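Local coordinates for protein putative endo-1,4-beta-xylanase (Bacteroides thetaiotaomicron VPI-5482, PDB 5MSX) that probably hydrolyses glycosidic bonds at arabinofuranosyl units of plant pectin, as a calcium-binding family 43 glycoside hydrolase carrying an F5/8 type C domain, at residues 81-86 with 133-138; 87-92 with 108-113; 403-408 with 442-447. One frame throughout, in Å; residues are numbered along the deposited sequence.

Interaction 1 (81-86 with 133-138); sequences TYFPSA and DEFYKP
S85 and D133 make the polar half of this contact between two loops, F83, A86 and F135 the apolar half. S85 OG gives its proton to D133 OD1 over 2.8 Å, meeting that oxygen from above the carboxylate plane, 47° out of it. OD1 also accepts from the backbone N of L128, in the strand 127-128 just before the second loop. The other oxygen, D133 OD2, takes a water 2.6 Å away that in turn accepts from S85 N, so one carboxylate holds the hydroxyl of the serine directly and its amide through the water. Replacing D133 by an alanine removes the carboxylate, which would probably leave S85 OG, L128 N and the bridging water without their acceptor.

The F135 side chain can be followed outward. CB points toward the first loop, and with CG anti to the carbonyl carbon (chi1 -65°) the ring is carried across to 81-86. F135 CD2 comes first, 3.4 Å from S85 O. F135 CE2 follows, with S85 OG 3.2 Å away at the ring edge and A86 CB on an oblique line at 3.5 Å. F135 CZ, the tip, ends 4.1 Å from F83 CZ, where the two phenylalanine side chains cross at about a right angle. The methyl of A86 serves both rings, since it also sits over one face of F83, toward the rim.

The first loop keeps its shape through an ST turn, in which F83 N donates to T81 OG1, and a short 3-10 segment at 84-86. F135 also meets Y115 edge-to-face and touches I110. The arrangement joins two inter-strand loops beside a small antiparallel sheet in the glycoside hydrolase family 43 domain, the catalytic five-bladed beta-propeller of this family.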
loop_
_atom_site.group_PDB
_atom_site.type_symbol
_atom_site.label_atom_id
_atom_site.label_comp_id
_atom_site.label_asym_id
_atom_site.label_seq_id
_atom_site.Cartn_x
_atom_site.Cartn_y
_atom_site.Cartn_z
ATOM N N THR C 81 -19.318 -4.573 -18.288
ATOM C CA THR C 81 -18.265 -3.615 -18.044
ATOM C C THR C 81 -17.527 -4.011 -16.767
ATOM O O THR C 81 -18.060 -4.771 -15.951
ATOM C CB THR C 81 -18.776 -2.166 -17.963
ATOM O OG1 THR C 81 -17.685 -1.286 -17.655
ATOM C CG2 THR C 81 -19.900 -1.985 -16.900
ATOM N N TYR C 82 -16.285 -3.531 -16.637
ATOM C CA TYR C 82 -15.464 -3.724 -15.433
ATOM C C TYR C 82 -15.444 -2.443 -14.599
ATOM O O TYR C 82 -14.845 -2.426 -13.539
ATOM C CB TYR C 82 -14.011 -4.200 -15.786
ATOM C CG TYR C 82 -13.176 -3.218 -16.606
ATOM C CD1 TYR C 82 -12.460 -2.185 -16.002
ATOM C CD2 TYR C 82 -13.112 -3.319 -17.991
ATOM C CE1 TYR C 82 -11.694 -1.297 -16.753
ATOM C CE2 TYR C 82 -12.351 -2.445 -18.744
ATOM C CZ TYR C 82 -11.637 -1.436 -18.131
ATOM O OH TYR C 82 -10.912 -0.567 -18.902
ATOM N N PHE C 83 -16.102 -1.383 -15.070
ATOM C CA PHE C 83 -16.035 -0.067 -14.444
ATOM C C PHE C 83 -17.434 0.571 -14.488
ATOM O O PHE C 83 -17.662 1.506 -15.270
ATOM C CB PHE C 83 -15.010 0.776 -15.205
ATOM C CG PHE C 83 -14.405 1.920 -14.437
ATOM C CD1 PHE C 83 -15.088 2.607 -13.423
ATOM C CD2 PHE C 83 -13.156 2.388 -14.817
ATOM C CE1 PHE C 83 -14.497 3.692 -12.780
ATOM C CE2 PHE C 83 -12.563 3.468 -14.185
ATOM C CZ PHE C 83 -13.240 4.130 -13.168
ATOM N N PRO C 84 -18.363 0.093 -13.619
ATOM C CA PRO C 84 -19.767 0.553 -13.642
ATOM C C PRO C 84 -19.975 2.056 -13.675
ATOM O O PRO C 84 -20.692 2.537 -14.540
ATOM C CB PRO C 84 -20.356 -0.086 -12.382
ATOM C CG PRO C 84 -19.612 -1.374 -12.287
ATOM C CD PRO C 84 -18.185 -0.967 -12.606
ATOM N N SER C 85 -19.306 2.807 -12.819
ATOM C CA SER C 85 -19.509 4.251 -12.823
ATOM C C SER C 85 -19.131 4.966 -14.138
ATOM O O SER C 85 -19.650 6.048 -14.420
ATOM C CB SER C 85 -18.820 4.918 -11.626
ATOM O OG SER C 85 -17.434 5.149 -11.837
ATOM N N ALA C 86 -18.238 4.384 -14.938
ATOM C CA ALA C 86 -17.758 5.054 -16.142
ATOM C C ALA C 86 -18.361 4.488 -17.409
ATOM O O ALA C 86 -17.987 4.920 -18.497
ATOM C CB ALA C 86 -16.236 4.969 -16.211
ATOM N N ASP C 133 -17.270 8.109 -6.322
ATOM C CA ASP C 133 -17.308 7.320 -7.558
ATOM C C ASP C 133 -18.351 7.801 -8.616
ATOM O O ASP C 133 -19.332 7.119 -8.888
ATOM C CB ASP C 133 -17.521 5.824 -7.256
ATOM C CG ASP C 133 -17.201 4.932 -8.469
ATOM O OD1 ASP C 133 -16.355 5.325 -9.312
ATOM O OD2 ASP C 133 -17.790 3.849 -8.595
ATOM N N GLU C 134 -18.111 8.954 -9.233
ATOM C CA GLU C 134 -19.033 9.492 -10.242
ATOM C C GLU C 134 -18.331 10.476 -11.151
ATOM O O GLU C 134 -17.300 11.045 -10.775
ATOM C CB GLU C 134 -20.227 10.176 -9.574
ATOM C CG GLU C 134 -19.838 11.273 -8.612
ATOM C CD GLU C 134 -21.041 12.025 -8.068
ATOM O OE1 GLU C 134 -21.951 11.380 -7.496
ATOM O OE2 GLU C 134 -21.064 13.270 -8.205
ATOM N N PHE C 135 -18.919 10.690 -12.330
ATOM C CA PHE C 135 -18.322 11.532 -13.364
ATOM C C PHE C 135 -19.251 12.641 -13.790
ATOM O O PHE C 135 -20.449 12.455 -13.828
ATOM C CB PHE C 135 -17.939 10.688 -14.596
ATOM C CG PHE C 135 -16.867 9.684 -14.299
ATOM C CD1 PHE C 135 -15.530 10.074 -14.257
ATOM C CD2 PHE C 135 -17.188 8.376 -14.013
ATOM C CE1 PHE C 135 -14.531 9.152 -13.966
ATOM C CE2 PHE C 135 -16.193 7.451 -13.700
ATOM C CZ PHE C 135 -14.865 7.849 -13.679
ATOM N N TYR C 136 -18.660 13.786 -14.106
ATOM C CA TYR C 136 -19.345 14.892 -14.739
ATOM C C TYR C 136 -18.260 15.674 -15.449
ATOM O O TYR C 136 -17.092 15.536 -15.106
ATOM C CB TYR C 136 -20.067 15.761 -13.697
ATOM C CG TYR C 136 -19.207 16.315 -12.568
ATOM C CD1 TYR C 136 -18.430 17.446 -12.752
ATOM C CD2 TYR C 136 -19.222 15.730 -11.299
ATOM C CE1 TYR C 136 -17.672 17.974 -11.725
ATOM C CE2 TYR C 136 -18.463 16.252 -10.256
ATOM C CZ TYR C 136 -17.694 17.373 -10.483
ATOM O OH TYR C 136 -16.929 17.907 -9.471
ATOM N N LYS C 137 -18.644 16.511 -16.408
ATOM C CA LYS C 137 -17.696 17.197 -17.276
ATOM C C LYS C 137 -17.386 18.601 -16.775
ATOM O O LYS C 137 -18.198 19.158 -16.068
ATOM C CB LYS C 137 -18.276 17.281 -18.673
ATOM C CG LYS C 137 -18.595 15.922 -19.261
ATOM C CD LYS C 137 -19.093 16.101 -20.670
ATOM C CE LYS C 137 -19.351 14.768 -21.337
ATOM N NZ LYS C 137 -19.622 15.052 -22.768
ATOM N N PRO C 138 -16.242 19.192 -17.135
ATOM C CA PRO C 138 -15.212 18.576 -17.986
ATOM C C PRO C 138 -14.371 17.543 -17.225
ATOM O O PRO C 138 -14.009 16.513 -17.806
ATOM C CB PRO C 138 -14.360 19.767 -18.444
ATOM C CG PRO C 138 -14.568 20.824 -17.403
ATOM C CD PRO C 138 -15.861 20.537 -16.678
HETATM O O HOH W 1 -17.655 2.046 -10.512
#

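Interaction 2 (87-92 with 108-113); sequences AKEKYW and PTINGY
N111 grips the segment 87-92 at E89 and K90, at the end of a short antiparallel ladder in the beta-propeller domain of this family 43 enzyme. N111 ND2 donates to E89 OE1 at 3.0 Å, using the anti lone pair of that oxygen, although the carboxylate and amide planes stand 84° apart. Its OD1 accepts from K90 N, and the backbone N111 N donates to K90 O at 2.9 Å, nearly straight at 173°. Both ends of the amide are thereby occupied, which fixes its rotation.

Farther along, W92 and T109 form a hydrogen-bonded pair with bonds in both directions, while Y91 and I110 are the non-hydrogen-bonded pair. Beyond I110 the chain reverses in a type I' turn to Y113, where the backbone angles of G112 call for glycine. A water donates to K90 O and T109 O and accepts from G112 N.

On the face carrying Y91 and I110 the contacts are apolar. I110 CG2 lies 3.6 Å from E89 CB, and I110 CD1 packs on Y91 CE1. With CG anti to the backbone N (chi1 -169°), the Y91 ring reaches P108. On the face carrying W92 and T109 the predicted catalytic centre is close: W92 lies about 5 Å from D36, side chain to side chain, and T109 OG1 is hydrogen-bonded to D154 N. Over one face of the W92 indole, toward its rim, K90 CE sits 3.5 Å above the plane.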
loop_
_atom_site.group_PDB
_atom_site.type_symbol
_atom_site.label_atom_id
_atom_site.label_comp_id
_atom_site.label_asym_id
_atom_site.label_seq_id
_atom_site.Cartn_x
_atom_site.Cartn_y
_atom_site.Cartn_z
ATOM N N ALA C 87 -19.301 3.558 -17.275
ATOM C CA ALA C 87 -19.833 2.767 -18.386
ATOM C C ALA C 87 -20.515 3.541 -19.548
ATOM O O ALA C 87 -20.662 3.009 -20.623
ATOM C CB ALA C 87 -20.783 1.712 -17.856
ATOM N N LYS C 88 -20.933 4.770 -19.322
ATOM C CA LYS C 88 -21.531 5.584 -20.364
ATOM C C LYS C 88 -20.732 6.853 -20.599
ATOM O O LYS C 88 -21.182 7.758 -21.293
ATOM C CB LYS C 88 -22.976 5.890 -19.976
ATOM C CG LYS C 88 -23.725 4.638 -19.506
ATOM C CD LYS C 88 -25.216 4.766 -19.720
ATOM C CE LYS C 88 -25.996 3.778 -18.866
ATOM N NZ LYS C 88 -27.464 4.035 -18.956
ATOM N N GLU C 89 -19.514 6.906 -20.073
ATOM C CA GLU C 89 -18.637 8.028 -20.336
ATOM C C GLU C 89 -17.823 7.678 -21.552
ATOM O O GLU C 89 -17.775 6.520 -21.930
ATOM C CB GLU C 89 -17.703 8.285 -19.138
ATOM C CG GLU C 89 -18.424 8.339 -17.791
ATOM C CD GLU C 89 -19.608 9.287 -17.802
ATOM O OE1 GLU C 89 -19.415 10.458 -18.183
ATOM O OE2 GLU C 89 -20.720 8.848 -17.440
ATOM N N LYS C 90 -17.180 8.683 -22.140
ATOM C CA LYS C 90 -16.185 8.462 -23.180
ATOM C C LYS C 90 -14.890 7.952 -22.535
ATOM O O LYS C 90 -14.336 8.596 -21.674
ATOM C CB LYS C 90 -15.933 9.753 -23.916
ATOM C CG LYS C 90 -15.178 9.587 -25.226
ATOM C CD LYS C 90 -15.078 10.922 -25.935
ATOM C CE LYS C 90 -14.134 11.877 -25.237
ATOM N NZ LYS C 90 -13.840 13.017 -26.148
ATOM N N TYR C 91 -14.436 6.785 -22.966
ATOM C CA TYR C 91 -13.464 5.981 -22.244
ATOM C C TYR C 91 -12.318 5.623 -23.197
ATOM O O TYR C 91 -12.533 4.904 -24.148
ATOM C CB TYR C 91 -14.157 4.717 -21.750
ATOM C CG TYR C 91 -13.333 3.938 -20.772
ATOM C CD1 TYR C 91 -13.405 4.206 -19.410
ATOM C CD2 TYR C 91 -12.466 2.926 -21.202
ATOM C CE1 TYR C 91 -12.653 3.485 -18.495
ATOM C CE2 TYR C 91 -11.697 2.206 -20.283
ATOM C CZ TYR C 91 -11.803 2.493 -18.930
ATOM O OH TYR C 91 -11.082 1.801 -17.991
ATOM N N TRP C 92 -11.149 6.174 -22.946
ATOM C CA TRP C 92 -9.982 6.021 -23.759
ATOM C C TRP C 92 -8.792 5.464 -23.006
ATOM O O TRP C 92 -8.510 5.864 -21.853
ATOM C CB TRP C 92 -9.509 7.387 -24.257
ATOM C CG TRP C 92 -10.385 8.042 -25.255
ATOM C CD1 TRP C 92 -11.398 7.482 -25.969
ATOM C CD2 TRP C 92 -10.275 9.386 -25.688
ATOM N NE1 TRP C 92 -11.934 8.401 -26.801
ATOM C CE2 TRP C 92 -11.256 9.583 -26.657
ATOM C CE3 TRP C 92 -9.419 10.442 -25.349
ATOM C CZ2 TRP C 92 -11.446 10.817 -27.297
ATOM C CZ3 TRP C 92 -9.599 11.671 -25.959
ATOM C CH2 TRP C 92 -10.607 11.855 -26.933
ATOM N N PRO C 108 -7.384 5.038 -16.700
ATOM C CA PRO C 108 -7.943 5.385 -18.012
ATOM C C PRO C 108 -8.139 6.874 -18.220
ATOM O O PRO C 108 -7.979 7.678 -17.287
ATOM C CB PRO C 108 -9.251 4.611 -18.030
ATOM C CG PRO C 108 -9.676 4.613 -16.604
ATOM C CD PRO C 108 -8.413 4.465 -15.811
ATOM N N THR C 109 -8.422 7.251 -19.469
ATOM C CA THR C 109 -8.686 8.644 -19.818
ATOM C C THR C 109 -10.184 8.790 -20.053
ATOM O O THR C 109 -10.717 8.266 -21.024
ATOM C CB THR C 109 -7.848 9.068 -21.007
ATOM O OG1 THR C 109 -6.475 8.946 -20.639
ATOM C CG2 THR C 109 -8.128 10.516 -21.435
ATOM N N ILE C 110 -10.860 9.462 -19.115
ATOM C CA ILE C 110 -12.332 9.479 -19.083
ATOM C C ILE C 110 -12.787 10.902 -19.356
ATOM O O ILE C 110 -12.373 11.847 -18.671
ATOM C CB ILE C 110 -12.890 8.891 -17.772
ATOM C CG1 ILE C 110 -12.252 7.517 -17.504
ATOM C CG2 ILE C 110 -14.408 8.740 -17.842
ATOM C CD1 ILE C 110 -12.862 6.689 -16.377
ATOM N N ASN C 111 -13.574 11.045 -20.426
ATOM C CA ASN C 111 -13.973 12.352 -20.978
ATOM C C ASN C 111 -12.799 13.292 -21.121
ATOM O O ASN C 111 -12.876 14.443 -20.727
ATOM C CB ASN C 111 -15.108 12.965 -20.143
ATOM C CG ASN C 111 -16.308 12.049 -20.076
ATOM O OD1 ASN C 111 -16.706 11.455 -21.074
ATOM N ND2 ASN C 111 -16.871 11.896 -18.901
ATOM N N GLY C 112 -11.694 12.777 -21.673
ATOM C CA GLY C 112 -10.471 13.568 -21.894
ATOM C C GLY C 112 -9.439 13.668 -20.774
ATOM O O GLY C 112 -8.389 14.309 -20.948
ATOM N N TYR C 113 -9.697 13.052 -19.622
ATOM C CA TYR C 113 -8.841 13.280 -18.442
ATOM C C TYR C 113 -8.516 11.984 -17.718
ATOM O O TYR C 113 -9.348 11.098 -17.627
ATOM C CB TYR C 113 -9.491 14.298 -17.472
ATOM C CG TYR C 113 -9.542 15.692 -18.033
ATOM C CD1 TYR C 113 -10.587 16.099 -18.841
ATOM C CD2 TYR C 113 -8.534 16.602 -17.768
ATOM C CE1 TYR C 113 -10.625 17.388 -19.363
ATOM C CE2 TYR C 113 -8.569 17.883 -18.276
ATOM C CZ TYR C 113 -9.614 18.260 -19.076
ATOM O OH TYR C 113 -9.619 19.521 -19.599
HETATM O O HOH W 2 -11.945 10.010 -22.724
#

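Interaction 3 (403-408 with 442-447); sequences HAYVIE and LRIKIL. With EDO (1,2-ethanediol), chain B.
E408 and R443 pair across two antiparallel strands in the F5/8 type C domain, a beta-sandwich of the discoidin type. Backbone bonds join A404 to L447, V406 to K445 and E408 to R443, the last two pairs in both directions. Alongside these run CA-H...O contacts from Y405, I407, L442 and I444, such as I407 CA to R443 O at 3.3 Å.

The charged contact lies on the face of V406 and K445. R443 runs out with CG anti to the backbone N (chi1 178°) and bends at chi3, which lays R443 NE 2.7 Å and R443 NH2 2.8 Å from E408 OE1. NE comes nearly along the C-O axis and NH2 from above the carboxylate plane, both on the same side of it; the guanidinium is turned 51° from that plane. K445 NZ is more distant, 4.1 Å from E408 OE2, where the like charge of E418 also comes close. R443 makes a cation-pi contact with W416. H403 ND1 donates to a 1,2-ethanediol, probably from the crystallisation liquor, and H403 NE2 is hydrogen-bonded to V450 O.

Y405, I407, I444 and I446 make the apolar face. I407 CD1 meets L442 CD2 at 3.6 Å, and I444 CG2 reaches Y405 CB, whose OH is hydrogen-bonded to D433. On the other face, with K445 and E408, V406 CG2 makes the tightest carbon contact, 3.4 Å from L447 CD1.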
loop_
_atom_site.group_PDB
_atom_site.type_symbol
_atom_site.label_atom_id
_atom_site.label_comp_id
_atom_site.label_asym_id
_atom_site.label_seq_id
_atom_site.Cartn_x
_atom_site.Cartn_y
_atom_site.Cartn_z
ATOM N N HIS C 403 -26.815 -7.474 -28.252
ATOM C CA HIS C 403 -27.641 -8.052 -29.307
ATOM C C HIS C 403 -28.767 -8.921 -28.754
ATOM O O HIS C 403 -28.608 -9.573 -27.716
ATOM C CB HIS C 403 -26.804 -8.907 -30.255
ATOM C CG HIS C 403 -25.960 -8.102 -31.179
ATOM N ND1 HIS C 403 -24.834 -7.441 -30.754
ATOM C CD2 HIS C 403 -26.083 -7.828 -32.498
ATOM C CE1 HIS C 403 -24.297 -6.796 -31.767
ATOM N NE2 HIS C 403 -25.034 -7.013 -32.838
ATOM N N ALA C 404 -29.877 -8.923 -29.490
ATOM C CA ALA C 404 -31.002 -9.837 -29.288
ATOM C C ALA C 404 -31.151 -10.652 -30.559
ATOM O O ALA C 404 -31.126 -10.099 -31.660
ATOM C CB ALA C 404 -32.281 -9.052 -29.008
ATOM N N TYR C 405 -31.304 -11.956 -30.420
ATOM C CA TYR C 405 -31.397 -12.801 -31.581
ATOM C C TYR C 405 -32.185 -14.071 -31.291
ATOM O O TYR C 405 -32.548 -14.361 -30.141
ATOM C CB TYR C 405 -30.003 -13.155 -32.108
ATOM C CG TYR C 405 -29.219 -14.023 -31.171
ATOM C CD1 TYR C 405 -28.649 -13.491 -30.012
ATOM C CD2 TYR C 405 -29.053 -15.374 -31.425
ATOM C CE1 TYR C 405 -27.941 -14.295 -29.127
ATOM C CE2 TYR C 405 -28.347 -16.185 -30.551
ATOM C CZ TYR C 405 -27.799 -15.637 -29.399
ATOM O OH TYR C 405 -27.104 -16.426 -28.531
ATOM N N VAL C 406 -32.443 -14.797 -32.373
ATOM C CA VAL C 406 -33.089 -16.085 -32.355
ATOM C C VAL C 406 -32.184 -16.967 -33.168
ATOM O O VAL C 406 -31.772 -16.572 -34.252
ATOM C CB VAL C 406 -34.476 -16.029 -33.062
ATOM C CG1 VAL C 406 -35.163 -17.377 -33.001
ATOM C CG2 VAL C 406 -35.355 -14.943 -32.456
ATOM N N ILE C 407 -31.874 -18.146 -32.654
ATOM C CA ILE C 407 -31.195 -19.161 -33.441
ATOM C C ILE C 407 -32.175 -20.289 -33.697
ATOM O O ILE C 407 -32.952 -20.667 -32.804
ATOM C CB ILE C 407 -29.892 -19.691 -32.795
ATOM C CG1 ILE C 407 -29.242 -20.756 -33.689
ATOM C CG2 ILE C 407 -30.118 -20.266 -31.399
ATOM C CD1 ILE C 407 -27.740 -20.855 -33.500
ATOM N N GLU C 408 -32.133 -20.802 -34.919
ATOM C CA GLU C 408 -32.999 -21.871 -35.368
ATOM C C GLU C 408 -32.137 -22.887 -36.087
ATOM O O GLU C 408 -31.057 -22.555 -36.569
ATOM C CB GLU C 408 -34.043 -21.333 -36.339
ATOM C CG GLU C 408 -35.009 -20.332 -35.743
ATOM C CD GLU C 408 -35.699 -19.469 -36.778
ATOM O OE1 GLU C 408 -35.022 -18.932 -37.687
ATOM O OE2 GLU C 408 -36.925 -19.298 -36.671
ATOM N N LEU C 442 -28.143 -23.943 -39.759
ATOM C CA LEU C 442 -28.429 -23.040 -38.648
ATOM C C LEU C 442 -28.751 -21.695 -39.222
ATOM O O LEU C 442 -28.223 -21.326 -40.271
ATOM C CB LEU C 442 -27.222 -22.858 -37.730
ATOM C CG LEU C 442 -27.115 -23.708 -36.473
ATOM C CD1 LEU C 442 -26.890 -25.172 -36.845
ATOM C CD2 LEU C 442 -26.005 -23.169 -35.573
ATOM N N ARG C 443 -29.557 -20.941 -38.486
ATOM C CA ARG C 443 -29.911 -19.615 -38.871
ATOM C C ARG C 443 -29.985 -18.735 -37.657
ATOM O O ARG C 443 -30.567 -19.120 -36.641
ATOM C CB ARG C 443 -31.281 -19.603 -39.570
ATOM C CG ARG C 443 -31.756 -18.213 -39.967
ATOM C CD ARG C 443 -32.929 -18.265 -40.941
ATOM N NE ARG C 443 -34.208 -18.475 -40.259
ATOM C CZ ARG C 443 -35.336 -18.873 -40.852
ATOM N NH1 ARG C 443 -35.375 -19.124 -42.158
ATOM N NH2 ARG C 443 -36.443 -19.021 -40.131
ATOM N N ILE C 444 -29.454 -17.531 -37.802
ATOM C CA ILE C 444 -29.551 -16.490 -36.785
ATOM C C ILE C 444 -30.444 -15.433 -37.368
ATOM O O ILE C 444 -30.245 -15.055 -38.508
ATOM C CB ILE C 444 -28.172 -15.873 -36.498
ATOM C CG1 ILE C 444 -27.262 -16.921 -35.878
ATOM C CG2 ILE C 444 -28.275 -14.641 -35.594
ATOM C CD1 ILE C 444 -25.820 -16.744 -36.263
ATOM N N LYS C 445 -31.438 -14.978 -36.613
ATOM C CA LYS C 445 -32.172 -13.772 -36.974
ATOM C C LYS C 445 -31.839 -12.734 -35.926
ATOM O O LYS C 445 -31.928 -13.017 -34.749
ATOM C CB LYS C 445 -33.693 -14.006 -36.993
ATOM C CG LYS C 445 -34.180 -15.073 -37.964
ATOM C CD LYS C 445 -35.703 -15.015 -38.150
ATOM C CE LYS C 445 -36.433 -15.738 -37.030
ATOM N NZ LYS C 445 -37.831 -15.253 -36.847
ATOM N N ILE C 446 -31.495 -11.528 -36.348
ATOM C CA ILE C 446 -31.073 -10.497 -35.428
ATOM C C ILE C 446 -32.257 -9.584 -35.163
ATOM O O ILE C 446 -32.829 -9.020 -36.086
ATOM C CB ILE C 446 -29.842 -9.723 -35.966
ATOM C CG1 ILE C 446 -28.704 -10.711 -36.244
ATOM C CG2 ILE C 446 -29.390 -8.660 -34.965
ATOM C CD1 ILE C 446 -27.451 -10.115 -36.844
ATOM N N LEU C 447 -32.591 -9.427 -33.883
ATOM C CA LEU C 447 -33.757 -8.673 -33.439
ATOM C C LEU C 447 -33.402 -7.285 -32.949
ATOM O O LEU C 447 -34.140 -6.345 -33.220
ATOM C CB LEU C 447 -34.480 -9.456 -32.344
ATOM C CG LEU C 447 -35.074 -10.815 -32.774
ATOM C CD1 LEU C 447 -35.364 -11.696 -31.557
ATOM C CD2 LEU C 447 -36.327 -10.604 -33.615
HETATM C C1 EDO B . -21.462 -9.715 -29.617
HETATM O O1 EDO B . -21.106 -11.058 -29.947
HETATM C C2 EDO B . -22.836 -9.482 -28.972
HETATM O O2 EDO B . -23.202 -8.152 -28.572
#

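How the interactions relate
Interactions 1 and 2 are neighbours in the catalytic domain, their centres 8 Å apart, and the second falls within the span of chain bounded by the first. They touch through I110, which packs on both A86 and F135, and through a probable hydrogen bond between Y82 OH and Y91 OH. Both are partly buried, but 81-86 with 133-138 joins loops through side chains and a water, whereas 87-92 with 108-113 relies on backbone pairing and one asparagine, with W92 and T109 near the predicted active site. Interaction 3 is a buried strand pair in the other domain, about 32 Å from either centre, and alone of the three contains a salt bridge.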